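Uncharacterized protein (Legionella longbeachae NSW150, PDB 4JZA) probably hydrolyses the 3-phosphate of phosphatidylinositol 3-phosphate, acting as a phosphoinositide phosphatase in lipid metabolism between the pathogen and its host. Local coordinates at residues E674-C679 against R752-L757; K693-L698 against S742-K747; D731-I736 against E772-V777; L781-N786 against S795-T800. All coordinates share one frame; numbering follows the deposited sequence.

From the N terminus, helix 676-702 opens both contact 1 and contact 2, and helix 731-740 then opens contact 3. Contact 2 closes first, where the loop 742-747 returns to the C-terminal half of helix 676-702. Contact 1 closes next, on helix 748-761, so that contact 2 is nested inside its loop. Contact 3 closes only on helix 772-782 and therefore crosses both of the earlier loops. Contact 4 follows in series, closing a short loop from the end of helix 772-782 to helix 794-817. Together the four contacts tie five successive helices into one bundle without strands; the touch of L698 on both I736 and V777 links contacts 2 and 3.

Contact 1: E674-C679 against R752-L757; sequences EKKLLC and RIEKIL
C679 sits against the turn from E754 to L757 at the point where the two backbones come nearest, with the CA atoms of C679 and E754 only 5.3 Å apart. Its CB bond points toward the other helix, and the small side chain lets the main chains close up: C679 CB lies 3.7 Å from the carbonyl O of E754. With SG beside its own backbone N (chi1 -63°), the sulfur is carried along the partner helix rather than into it, and C679 SG ends 3.6 Å from the carbonyl C of L757 and 4.0 Å from L757 CB. L757 answers from the other helix, its CD1 standing 4.2 Å from C679 O. This half of the contact is buried.

The other half is looser. K676 and E754, both with CG anti to the backbone N and extended beyond it, reach out and cross at a slant, so that K676 CE is 4.0 Å from E754 OE1. The charged ends do not meet: K676 NZ remains 5.1 Å from E754 OE1, an electrostatic attraction at most; K676 is partly exposed here, while E754 is buried. R680 NH2 forms a long, weak ion pair with the same oxygen, E754 OE1.

Around this crossing, L757 continues onto V682 of helix 676-702 and onto L785, while I756 faces I736 and L739 of helix 731-740.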
loop_
_atom_site.group_PDB
_atom_site.type_symbol
_atom_site.label_atom_id
_atom_site.label_comp_id
_atom_site.label_asym_id
_atom_site.label_seq_id
_atom_site.Cartn_x
_atom_site.Cartn_y
_atom_site.Cartn_z
ATOM N N GLU A 674 19.056 14.610 -16.133
ATOM C CA GLU A 674 20.046 14.406 -15.017
ATOM C C GLU A 674 19.886 15.324 -13.794
ATOM O O GLU A 674 19.618 14.818 -12.698
ATOM C CB GLU A 674 21.532 14.419 -15.485
ATOM C CG GLU A 674 21.795 13.623 -16.764
ATOM C CD GLU A 674 23.225 13.104 -16.921
ATOM O OE1 GLU A 674 23.751 12.405 -16.043
ATOM O OE2 GLU A 674 23.839 13.351 -17.969
ATOM N N LYS A 675 20.022 16.642 -13.951
ATOM C CA LYS A 675 19.873 17.499 -12.795
ATOM C C LYS A 675 18.775 18.528 -12.939
ATOM O O LYS A 675 18.707 19.477 -12.194
ATOM C CB LYS A 675 21.179 18.195 -12.576
ATOM C CG LYS A 675 22.281 17.268 -12.118
ATOM C CD LYS A 675 22.260 17.028 -10.618
ATOM C CE LYS A 675 23.678 16.683 -10.139
ATOM N NZ LYS A 675 23.788 16.373 -8.678
ATOM N N LYS A 676 17.897 18.344 -13.894
ATOM C CA LYS A 676 17.038 19.424 -14.307
ATOM C C LYS A 676 16.091 19.891 -13.214
ATOM O O LYS A 676 15.747 21.072 -13.161
ATOM C CB LYS A 676 16.260 19.000 -15.547
ATOM C CG LYS A 676 15.156 19.973 -15.980
ATOM C CD LYS A 676 14.918 19.958 -17.492
ATOM C CE LYS A 676 14.076 21.143 -17.945
ATOM N NZ LYS A 676 13.783 20.985 -19.394
ATOM N N LEU A 677 15.654 18.965 -12.375
ATOM C CA LEU A 677 14.639 19.226 -11.361
ATOM C C LEU A 677 15.235 20.019 -10.201
ATOM O O LEU A 677 14.641 21.010 -9.730
ATOM C CB LEU A 677 14.005 17.892 -10.852
ATOM C CG LEU A 677 13.021 17.982 -9.663
ATOM C CD1 LEU A 677 11.710 18.718 -9.990
ATOM C CD2 LEU A 677 12.739 16.615 -9.083
ATOM N N LEU A 678 16.399 19.560 -9.744
ATOM C CA LEU A 678 17.191 20.232 -8.715
ATOM C C LEU A 678 17.470 21.680 -9.082
ATOM O O LEU A 678 17.348 22.538 -8.243
ATOM C CB LEU A 678 18.510 19.503 -8.511
ATOM C CG LEU A 678 19.459 20.143 -7.491
ATOM C CD1 LEU A 678 18.926 20.124 -6.096
ATOM C CD2 LEU A 678 20.805 19.477 -7.473
ATOM N N CYS A 679 17.845 21.927 -10.334
ATOM C CA CYS A 679 18.064 23.259 -10.826
ATOM C C CYS A 679 16.761 24.061 -10.873
ATOM O O CYS A 679 16.748 25.226 -10.531
ATOM C CB CYS A 679 18.674 23.249 -12.223
ATOM S SG CYS A 679 20.327 22.498 -12.359
ATOM N N ARG A 752 15.982 31.643 -16.690
ATOM C CA ARG A 752 17.368 31.849 -17.135
ATOM C C ARG A 752 18.350 31.259 -16.103
ATOM O O ARG A 752 19.286 30.560 -16.489
ATOM C CB ARG A 752 17.666 33.327 -17.366
ATOM C CG ARG A 752 16.847 34.020 -18.452
ATOM C CD ARG A 752 17.224 33.512 -19.831
ATOM N NE ARG A 752 16.380 34.063 -20.901
ATOM C CZ ARG A 752 16.671 35.132 -21.640
ATOM N NH1 ARG A 752 17.798 35.816 -21.435
ATOM N NH2 ARG A 752 15.821 35.541 -22.584
ATOM N N ILE A 753 18.102 31.494 -14.803
ATOM C CA ILE A 753 18.992 30.992 -13.768
ATOM C C ILE A 753 18.865 29.467 -13.689
ATOM O O ILE A 753 19.853 28.796 -13.504
ATOM C CB ILE A 753 18.834 31.736 -12.394
ATOM C CG1 ILE A 753 19.924 32.757 -12.155
ATOM C CG2 ILE A 753 19.102 30.839 -11.205
ATOM C CD1 ILE A 753 20.022 33.845 -13.179
ATOM N N GLU A 754 17.653 28.934 -13.839
ATOM C CA GLU A 754 17.428 27.476 -13.917
ATOM C C GLU A 754 18.360 26.908 -14.986
ATOM O O GLU A 754 19.110 25.946 -14.761
ATOM C CB GLU A 754 15.945 27.136 -14.257
ATOM C CG GLU A 754 15.651 25.651 -14.488
ATOM C CD GLU A 754 14.197 25.325 -14.863
ATOM O OE1 GLU A 754 13.967 24.325 -15.590
ATOM O OE2 GLU A 754 13.270 26.033 -14.428
ATOM N N LYS A 755 18.292 27.529 -16.153
ATOM C CA LYS A 755 18.994 27.016 -17.301
ATOM C C LYS A 755 20.489 27.179 -17.171
ATOM O O LYS A 755 21.226 26.298 -17.536
ATOM C CB LYS A 755 18.483 27.682 -18.579
ATOM C CG LYS A 755 17.129 27.144 -19.038
ATOM C CD LYS A 755 16.580 28.053 -20.114
ATOM C CE LYS A 755 15.334 27.487 -20.753
ATOM N NZ LYS A 755 15.287 27.935 -22.176
ATOM N N ILE A 756 20.928 28.310 -16.647
ATOM C CA ILE A 756 22.316 28.539 -16.414
ATOM C C ILE A 756 22.878 27.556 -15.425
ATOM O O ILE A 756 24.007 27.113 -15.568
ATOM C CB ILE A 756 22.532 29.944 -15.902
ATOM C CG1 ILE A 756 22.323 30.933 -17.075
ATOM C CG2 ILE A 756 23.935 30.107 -15.311
ATOM C CD1 ILE A 756 22.250 32.395 -16.652
ATOM N N LEU A 757 22.104 27.221 -14.407
ATOM C CA LEU A 757 22.521 26.219 -13.461
ATOM C C LEU A 757 22.573 24.788 -14.020
ATOM O O LEU A 757 23.387 23.997 -13.579
ATOM C CB LEU A 757 21.594 26.243 -12.277
ATOM C CG LEU A 757 21.621 27.398 -11.297
ATOM C CD1 LEU A 757 20.356 27.329 -10.449
ATOM C CD2 LEU A 757 22.829 27.302 -10.390
#

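Contact 2: K693-L698 against S742-K747; sequences KLYDAL and SPSSGK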
loop_
_atom_site.group_PDB
_atom_site.type_symbol
_atom_site.label_atom_id
_atom_site.label_comp_id
_atom_site.label_asym_id
_atom_site.label_seq_id
_atom_site.Cartn_x
_atom_site.Cartn_y
_atom_site.Cartn_z
ATOM N N LYS A 693 19.441 39.648 -9.197
ATOM C CA LYS A 693 20.744 40.140 -8.745
ATOM C C LYS A 693 21.841 39.315 -9.354
ATOM O O LYS A 693 22.822 39.855 -9.844
ATOM C CB LYS A 693 20.880 40.096 -7.207
ATOM C CG LYS A 693 19.855 40.910 -6.426
ATOM C CD LYS A 693 20.057 40.791 -4.926
ATOM C CE LYS A 693 18.881 41.379 -4.185
ATOM N NZ LYS A 693 19.400 41.991 -2.941
ATOM N N LEU A 694 21.671 38.006 -9.298
ATOM C CA LEU A 694 22.647 37.059 -9.848
ATOM C C LEU A 694 22.766 37.243 -11.342
ATOM O O LEU A 694 23.889 37.316 -11.876
ATOM C CB LEU A 694 22.247 35.615 -9.555
ATOM C CG LEU A 694 22.425 35.142 -8.116
ATOM C CD1 LEU A 694 21.823 33.753 -7.978
ATOM C CD2 LEU A 694 23.883 35.107 -7.757
ATOM N N TYR A 695 21.610 37.371 -12.002
ATOM C CA TYR A 695 21.574 37.624 -13.442
ATOM C C TYR A 695 22.281 38.935 -13.796
ATOM O O TYR A 695 23.222 38.932 -14.565
ATOM C CB TYR A 695 20.131 37.615 -13.965
ATOM C CG TYR A 695 20.028 37.595 -15.465
ATOM C CD1 TYR A 695 19.983 36.388 -16.153
ATOM C CD2 TYR A 695 19.972 38.775 -16.193
ATOM C CE1 TYR A 695 19.887 36.349 -17.527
ATOM C CE2 TYR A 695 19.903 38.751 -17.574
ATOM C CZ TYR A 695 19.872 37.536 -18.233
ATOM O OH TYR A 695 19.812 37.513 -19.594
ATOM N N ASP A 696 21.866 40.052 -13.235
ATOM C CA ASP A 696 22.533 41.318 -13.599
ATOM C C ASP A 696 24.072 41.273 -13.413
ATOM O O ASP A 696 24.833 41.604 -14.330
ATOM C CB ASP A 696 21.908 42.522 -12.832
ATOM C CG ASP A 696 20.421 42.710 -13.161
ATOM O OD1 ASP A 696 19.979 42.347 -14.291
ATOM O OD2 ASP A 696 19.686 43.181 -12.271
ATOM N N ALA A 697 24.521 40.893 -12.222
ATOM C CA ALA A 697 25.963 40.746 -11.955
ATOM C C ALA A 697 26.647 39.839 -12.972
ATOM O O ALA A 697 27.653 40.190 -13.520
ATOM C CB ALA A 697 26.211 40.227 -10.534
ATOM N N LEU A 698 26.071 38.696 -13.256
ATOM C CA LEU A 698 26.628 37.817 -14.279
ATOM C C LEU A 698 26.633 38.387 -15.698
ATOM O O LEU A 698 27.601 38.163 -16.457
ATOM C CB LEU A 698 25.924 36.489 -14.254
ATOM C CG LEU A 698 26.575 35.364 -15.035
ATOM C CD1 LEU A 698 28.036 35.112 -14.697
ATOM C CD2 LEU A 698 25.729 34.104 -14.808
ATOM N N SER A 742 19.172 36.794 -25.783
ATOM C CA SER A 742 17.834 37.438 -25.697
ATOM C C SER A 742 17.789 38.349 -24.471
ATOM O O SER A 742 18.436 38.048 -23.481
ATOM C CB SER A 742 16.713 36.400 -25.554
ATOM O OG SER A 742 16.337 35.855 -26.796
ATOM N N PRO A 743 17.034 39.465 -24.516
ATOM C CA PRO A 743 16.856 40.203 -23.244
ATOM C C PRO A 743 15.722 39.574 -22.412
ATOM O O PRO A 743 14.794 38.982 -22.981
ATOM C CB PRO A 743 16.533 41.648 -23.692
ATOM C CG PRO A 743 16.453 41.618 -25.199
ATOM C CD PRO A 743 16.408 40.176 -25.646
ATOM N N SER A 744 15.820 39.672 -21.085
ATOM C CA SER A 744 14.859 39.026 -20.156
ATOM C C SER A 744 14.693 39.837 -18.874
ATOM O O SER A 744 15.661 40.411 -18.373
ATOM C CB SER A 744 15.286 37.575 -19.804
ATOM O OG SER A 744 16.125 37.450 -18.650
ATOM N N SER A 745 13.472 39.862 -18.342
ATOM C CA SER A 745 13.205 40.593 -17.112
ATOM C C SER A 745 12.260 39.839 -16.184
ATOM O O SER A 745 11.369 39.114 -16.638
ATOM C CB SER A 745 12.663 41.996 -17.428
ATOM O OG SER A 745 12.084 42.028 -18.721
ATOM N N GLY A 746 12.507 40.002 -14.886
ATOM C CA GLY A 746 11.564 39.639 -13.849
ATOM C C GLY A 746 11.397 38.159 -13.582
ATOM O O GLY A 746 12.314 37.522 -13.051
ATOM N N LYS A 747 10.199 37.640 -13.883
ATOM C CA LYS A 747 9.904 36.205 -13.802
ATOM C C LYS A 747 10.888 35.455 -14.701
ATOM O O LYS A 747 11.415 34.393 -14.326
ATOM C CB LYS A 747 8.457 35.877 -14.276
ATOM C CG LYS A 747 7.453 35.433 -13.200
ATOM C CD LYS A 747 6.512 36.547 -12.756
ATOM C CE LYS A 747 7.239 37.883 -12.585
ATOM N NZ LYS A 747 6.428 38.897 -11.867
#
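Y695 and S744 carry this contact, the phenol end of the tyrosine resting beside the serine hydroxyl. The tyrosine has CG anti to the backbone N (chi1 -168°), which swings the ring off helix 676-702 toward the loop. Its chi2 of 90° stands the ring plane across the CA-CB-CG plane. S744 OG approaches the ring obliquely near its hydroxyl-bearing end, 3.8 Å from Y695 CZ and at the same distance from Y695 OH, with Y695 CE1 and CE2 each 4.1 Å from it. The equal distances to CE1 and CE2 put the serine hydroxyl midway between the two sides of the ring.

The serine's chi1 of 90° turns OG toward the tyrosine, yet its polar partner is elsewhere: a hydrogen bond to N749 OD1 in the following helix holds it. Two residues earlier in the loop, Y695 OH comes no nearer than 4.2 Å to the carbonyl O of S742, which instead accepts a hydrogen bond from R752 NH1. The same arginine packs on Y695 and S744, so two residues of helix 748-761 fix the loop that meets the ring.

Only 90 Å² is buried between the segments. Geometrically, this is the connection between two consecutive helices, 731-740 and 748-761, lying beside an aromatic side chain from a third helix of the all-helical C-terminal bundle.

Contact 3: D731-I736 against E772-V777; sequences DGIKQI and EATNSV
I733 projects from helix 731-740 toward V777 and T774 on helix 772-782, a helix-to-helix contact inside the helical bundle that corresponds to the phosphoinositide phosphatase C-terminal family. The backbones stand well apart, with the CA atoms of I733 and T774 7.7 Å from each other, so the side chains alone bridge the gap.

Starting at I733 CB, the bond from CA already points at the partner helix, but CB itself is too far back to touch it. At the next step the chain branches. CG2 is anti to the backbone N and makes no close approach to helix 772-782, whereas CG1 lies beside that N (chi1 -59°) and comes within 4.4 Å of T774 OG1, a loose meeting of a methylene with a hydroxyl. A second bend, chi2 -64°, folds the terminal methyl away from the extended course. I733 CD1 thereby reaches V777 CG1 at 4.2 Å, the two side chains meeting at an angle. F708 packs on both I733 and T774, while I702 from helix 676-702 also touches I733. Both isoleucine and valine are buried; the I733-V777 touch is apolar, and the approach to T774 is a loose van der Waals one.

Off the contact with helix 772-782, Q735 reaches back one turn to D731. Q735 NE2 donates to D731 OD2 over 3.0 Å, coming from above the carboxylate plane by 40°. One turn on from I733, the second isoleucine makes the more distant approach to the same valine methyl, with I736 CD1 4.5 Å from V777 CG1.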
loop_
_atom_site.group_PDB
_atom_site.type_symbol
_atom_site.label_atom_id
_atom_site.label_comp_id
_atom_site.label_asym_id
_atom_site.label_seq_id
_atom_site.Cartn_x
_atom_site.Cartn_y
_atom_site.Cartn_z
ATOM N N ASP A 731 33.386 26.169 -23.100
ATOM C CA ASP A 731 32.086 25.974 -23.717
ATOM C C ASP A 731 30.929 26.353 -22.800
ATOM O O ASP A 731 29.923 26.933 -23.284
ATOM C CB ASP A 731 31.922 24.526 -24.201
ATOM C CG ASP A 731 30.791 24.365 -25.257
ATOM O OD1 ASP A 731 30.959 24.912 -26.408
ATOM O OD2 ASP A 731 29.771 23.676 -24.922
ATOM N N GLY A 732 31.069 26.045 -21.503
ATOM C CA GLY A 732 30.095 26.466 -20.500
ATOM C C GLY A 732 29.805 27.957 -20.485
ATOM O O GLY A 732 28.649 28.389 -20.431
ATOM N N ILE A 733 30.857 28.740 -20.606
ATOM C CA ILE A 733 30.725 30.157 -20.668
ATOM C C ILE A 733 30.078 30.604 -21.975
ATOM O O ILE A 733 29.240 31.516 -21.949
ATOM C CB ILE A 733 32.085 30.819 -20.517
ATOM C CG1 ILE A 733 32.745 30.456 -19.193
ATOM C CG2 ILE A 733 31.959 32.332 -20.636
ATOM C CD1 ILE A 733 31.999 30.937 -17.969
ATOM N N LYS A 734 30.446 29.966 -23.098
ATOM C CA LYS A 734 29.825 30.272 -24.402
ATOM C C LYS A 734 28.338 30.026 -24.325
ATOM O O LYS A 734 27.533 30.821 -24.832
ATOM C CB LYS A 734 30.398 29.434 -25.539
ATOM C CG LYS A 734 31.853 29.734 -25.893
ATOM C CD LYS A 734 32.306 29.107 -27.223
ATOM C CE LYS A 734 31.275 29.332 -28.347
ATOM N NZ LYS A 734 31.852 29.303 -29.728
ATOM N N GLN A 735 27.976 28.936 -23.664
ATOM C CA GLN A 735 26.594 28.606 -23.482
ATOM C C GLN A 735 25.806 29.567 -22.631
ATOM O O GLN A 735 24.604 29.753 -22.859
ATOM C CB GLN A 735 26.486 27.250 -22.848
ATOM C CG GLN A 735 26.604 26.165 -23.883
ATOM C CD GLN A 735 26.292 24.838 -23.295
ATOM O OE1 GLN A 735 25.153 24.590 -22.804
ATOM N NE2 GLN A 735 27.286 23.971 -23.298
ATOM N N ILE A 736 26.469 30.136 -21.635
ATOM C CA ILE A 736 25.851 31.099 -20.764
ATOM C C ILE A 736 25.716 32.423 -21.484
ATOM O O ILE A 736 24.718 33.059 -21.336
ATOM C CB ILE A 736 26.590 31.201 -19.423
ATOM C CG1 ILE A 736 26.370 29.896 -18.642
ATOM C CG2 ILE A 736 26.052 32.357 -18.620
ATOM C CD1 ILE A 736 27.338 29.673 -17.508
ATOM N N GLU A 772 40.569 32.789 -12.870
ATOM C CA GLU A 772 39.899 33.238 -11.686
ATOM C C GLU A 772 38.390 33.443 -11.939
ATOM O O GLU A 772 37.540 32.993 -11.144
ATOM C CB GLU A 772 40.539 34.535 -11.238
ATOM C CG GLU A 772 40.309 34.906 -9.774
ATOM C CD GLU A 772 40.793 36.331 -9.432
ATOM O OE1 GLU A 772 40.572 36.804 -8.297
ATOM O OE2 GLU A 772 41.374 37.005 -10.316
ATOM N N ALA A 773 38.045 34.092 -13.043
ATOM C CA ALA A 773 36.651 34.408 -13.299
ATOM C C ALA A 773 35.813 33.182 -13.622
ATOM O O ALA A 773 34.710 33.007 -13.084
ATOM C CB ALA A 773 36.549 35.420 -14.403
ATOM N N THR A 774 36.311 32.328 -14.505
ATOM C CA THR A 774 35.642 31.047 -14.785
ATOM C C THR A 774 35.380 30.259 -13.511
ATOM O O THR A 774 34.249 29.789 -13.285
ATOM C CB THR A 774 36.470 30.181 -15.741
ATOM O OG1 THR A 774 36.599 30.848 -17.011
ATOM C CG2 THR A 774 35.805 28.842 -15.946
ATOM N N ASN A 775 36.367 30.164 -12.638
ATOM C CA ASN A 775 36.111 29.518 -11.319
ATOM C C ASN A 775 35.118 30.224 -10.428
ATOM O O ASN A 775 34.451 29.571 -9.626
ATOM C CB ASN A 775 37.367 29.378 -10.476
ATOM C CG ASN A 775 38.283 28.288 -10.950
ATOM O OD1 ASN A 775 37.916 27.358 -11.692
ATOM N ND2 ASN A 775 39.505 28.444 -10.598
ATOM N N SER A 776 35.042 31.546 -10.501
ATOM C CA SER A 776 34.061 32.243 -9.697
ATOM C C SER A 776 32.667 32.024 -10.284
ATOM O O SER A 776 31.706 31.765 -9.539
ATOM C CB SER A 776 34.396 33.712 -9.603
ATOM O OG SER A 776 33.354 34.397 -9.016
ATOM N N VAL A 777 32.529 32.064 -11.612
ATOM C CA VAL A 777 31.210 31.824 -12.189
ATOM C C VAL A 777 30.695 30.387 -11.888
ATOM O O VAL A 777 29.615 30.201 -11.344
ATOM C CB VAL A 777 31.223 32.136 -13.686
ATOM C CG1 VAL A 777 29.968 31.630 -14.379
ATOM C CG2 VAL A 777 31.310 33.645 -13.874
#

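Contact 4: L781-N786 against S795-T800; sequences LRSFLN and SEIVST
A chi1 of -65° puts F784 CG opposite its carbonyl carbon and sends the ring across to I797 and V798, although its CB bond does not aim directly at them. I797 places CG2 anti to the backbone N and CG1 beside it (chi1 -60°), which turns CG2 toward S783 and F784. I797 CG2 is 3.8 Å from F784 CZ and 3.4 Å from S783 OG, so one methyl meets both residues. The phenyl and isoleucine side chains run past one another in opposite senses, whereas V798 crosses the phenylalanine at about a right angle, its CG2 3.8 Å from F784 CZ. Both methyls reach the ring obliquely.

These residues join the two arms of a helical hairpin: helix 772-782 leads into S783 and F784, and after a short connection helix 794-817 runs back in the opposite direction. The ring of F784 is also in an edge-to-face pair with F794, the first residue of helix 794-817, and it packs on V682, L686 and L694 of helix 676-702. S783 OG is hydrogen-bonded to R780 O. On helix 794-817, T800 OG1 donates to E796 O over 3.0 Å, while T800 N reaches that oxygen from the opposite face of its carbonyl plane.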
loop_
_atom_site.group_PDB
_atom_site.type_symbol
_atom_site.label_atom_id
_atom_site.label_comp_id
_atom_site.label_asym_id
_atom_site.label_seq_id
_atom_site.Cartn_x
_atom_site.Cartn_y
_atom_site.Cartn_z
ATOM N N LEU A 781 27.912 29.585 -8.641
ATOM C CA LEU A 781 26.670 29.040 -9.116
ATOM C C LEU A 781 26.543 27.608 -8.635
ATOM O O LEU A 781 25.482 27.198 -8.188
ATOM C CB LEU A 781 26.580 29.119 -10.619
ATOM C CG LEU A 781 26.159 30.529 -11.042
ATOM C CD1 LEU A 781 26.360 30.762 -12.527
ATOM C CD2 LEU A 781 24.712 30.794 -10.703
ATOM N N ARG A 782 27.608 26.824 -8.689
ATOM C CA ARG A 782 27.454 25.448 -8.265
ATOM C C ARG A 782 27.184 25.393 -6.774
ATOM O O ARG A 782 26.512 24.483 -6.266
ATOM C CB ARG A 782 28.650 24.612 -8.679
ATOM C CG ARG A 782 28.671 23.146 -8.245
ATOM C CD ARG A 782 30.094 22.553 -8.447
ATOM N NE ARG A 782 30.143 22.000 -9.786
ATOM C CZ ARG A 782 30.977 22.324 -10.768
ATOM N NH1 ARG A 782 32.036 23.164 -10.641
ATOM N NH2 ARG A 782 30.773 21.727 -11.911
ATOM N N SER A 783 27.636 26.393 -6.048
ATOM C CA SER A 783 27.388 26.408 -4.590
ATOM C C SER A 783 25.892 26.458 -4.222
ATOM O O SER A 783 25.545 26.114 -3.110
ATOM C CB SER A 783 28.178 27.511 -3.880
ATOM O OG SER A 783 27.449 28.727 -3.729
ATOM N N PHE A 784 25.027 26.859 -5.149
ATOM C CA PHE A 784 23.564 26.831 -4.935
ATOM C C PHE A 784 22.902 25.467 -5.130
ATOM O O PHE A 784 21.750 25.303 -4.759
ATOM C CB PHE A 784 22.838 27.786 -5.884
ATOM C CG PHE A 784 23.145 29.214 -5.662
ATOM C CD1 PHE A 784 22.643 29.876 -4.572
ATOM C CD2 PHE A 784 23.893 29.899 -6.562
ATOM C CE1 PHE A 784 22.901 31.217 -4.374
ATOM C CE2 PHE A 784 24.170 31.240 -6.375
ATOM C CZ PHE A 784 23.667 31.900 -5.278
ATOM N N LEU A 785 23.637 24.526 -5.720
ATOM C CA LEU A 785 23.182 23.183 -6.006
ATOM C C LEU A 785 23.608 22.215 -4.938
ATOM O O LEU A 785 23.109 21.115 -4.938
ATOM C CB LEU A 785 23.772 22.686 -7.324
ATOM C CG LEU A 785 23.407 23.502 -8.561
ATOM C CD1 LEU A 785 23.973 22.870 -9.831
ATOM C CD2 LEU A 785 21.901 23.716 -8.714
ATOM N N ASN A 786 24.577 22.583 -4.094
ATOM C CA ASN A 786 24.954 21.785 -2.905
ATOM C C ASN A 786 24.451 22.444 -1.629
ATOM O O ASN A 786 23.922 23.565 -1.649
ATOM C CB ASN A 786 26.461 21.609 -2.807
ATOM C CG ASN A 786 27.075 21.192 -4.134
ATOM O OD1 ASN A 786 26.657 20.215 -4.718
ATOM N ND2 ASN A 786 28.053 21.953 -4.626
ATOM N N SER A 795 20.277 33.863 0.178
ATOM C CA SER A 795 20.461 35.307 0.110
ATOM C C SER A 795 21.890 35.745 0.537
ATOM O O SER A 795 22.430 36.710 0.024
ATOM C CB SER A 795 19.386 36.011 0.959
ATOM O OG SER A 795 18.096 35.910 0.357
ATOM N N GLU A 796 22.488 35.053 1.485
ATOM C CA GLU A 796 23.828 35.389 1.909
ATOM C C GLU A 796 24.869 34.972 0.884
ATOM O O GLU A 796 25.873 35.681 0.687
ATOM C CB GLU A 796 24.133 34.799 3.306
ATOM C CG GLU A 796 23.496 35.625 4.447
ATOM C CD GLU A 796 23.196 34.853 5.763
ATOM O OE1 GLU A 796 23.244 33.581 5.772
ATOM O OE2 GLU A 796 22.912 35.547 6.799
ATOM N N ILE A 797 24.643 33.839 0.221
ATOM C CA ILE A 797 25.513 33.410 -0.881
ATOM C C ILE A 797 25.337 34.315 -2.077
ATOM O O ILE A 797 26.302 34.605 -2.778
ATOM C CB ILE A 797 25.258 31.990 -1.347
ATOM C CG1 ILE A 797 25.491 30.991 -0.215
ATOM C CG2 ILE A 797 26.213 31.639 -2.482
ATOM C CD1 ILE A 797 25.180 29.538 -0.578
ATOM N N VAL A 798 24.116 34.741 -2.338
ATOM C CA VAL A 798 23.891 35.716 -3.390
ATOM C C VAL A 798 24.747 36.969 -3.112
ATOM O O VAL A 798 25.492 37.427 -3.992
ATOM C CB VAL A 798 22.408 36.085 -3.504
ATOM C CG1 VAL A 798 22.190 37.292 -4.412
ATOM C CG2 VAL A 798 21.641 34.917 -4.035
ATOM N N SER A 799 24.625 37.507 -1.906
ATOM C CA SER A 799 25.391 38.684 -1.478
ATOM C C SER A 799 26.882 38.551 -1.839
ATOM O O SER A 799 27.462 39.399 -2.524
ATOM C CB SER A 799 25.267 38.870 0.038
ATOM O OG SER A 799 25.261 40.242 0.368
ATOM N N THR A 800 27.483 37.456 -1.398
ATOM C CA THR A 800 28.899 37.219 -1.598
ATOM C C THR A 800 29.278 37.044 -3.067
ATOM O O THR A 800 30.299 37.541 -3.556
ATOM C CB THR A 800 29.265 35.921 -0.891
ATOM O OG1 THR A 800 28.828 35.985 0.453
ATOM C CG2 THR A 800 30.761 35.647 -0.906
#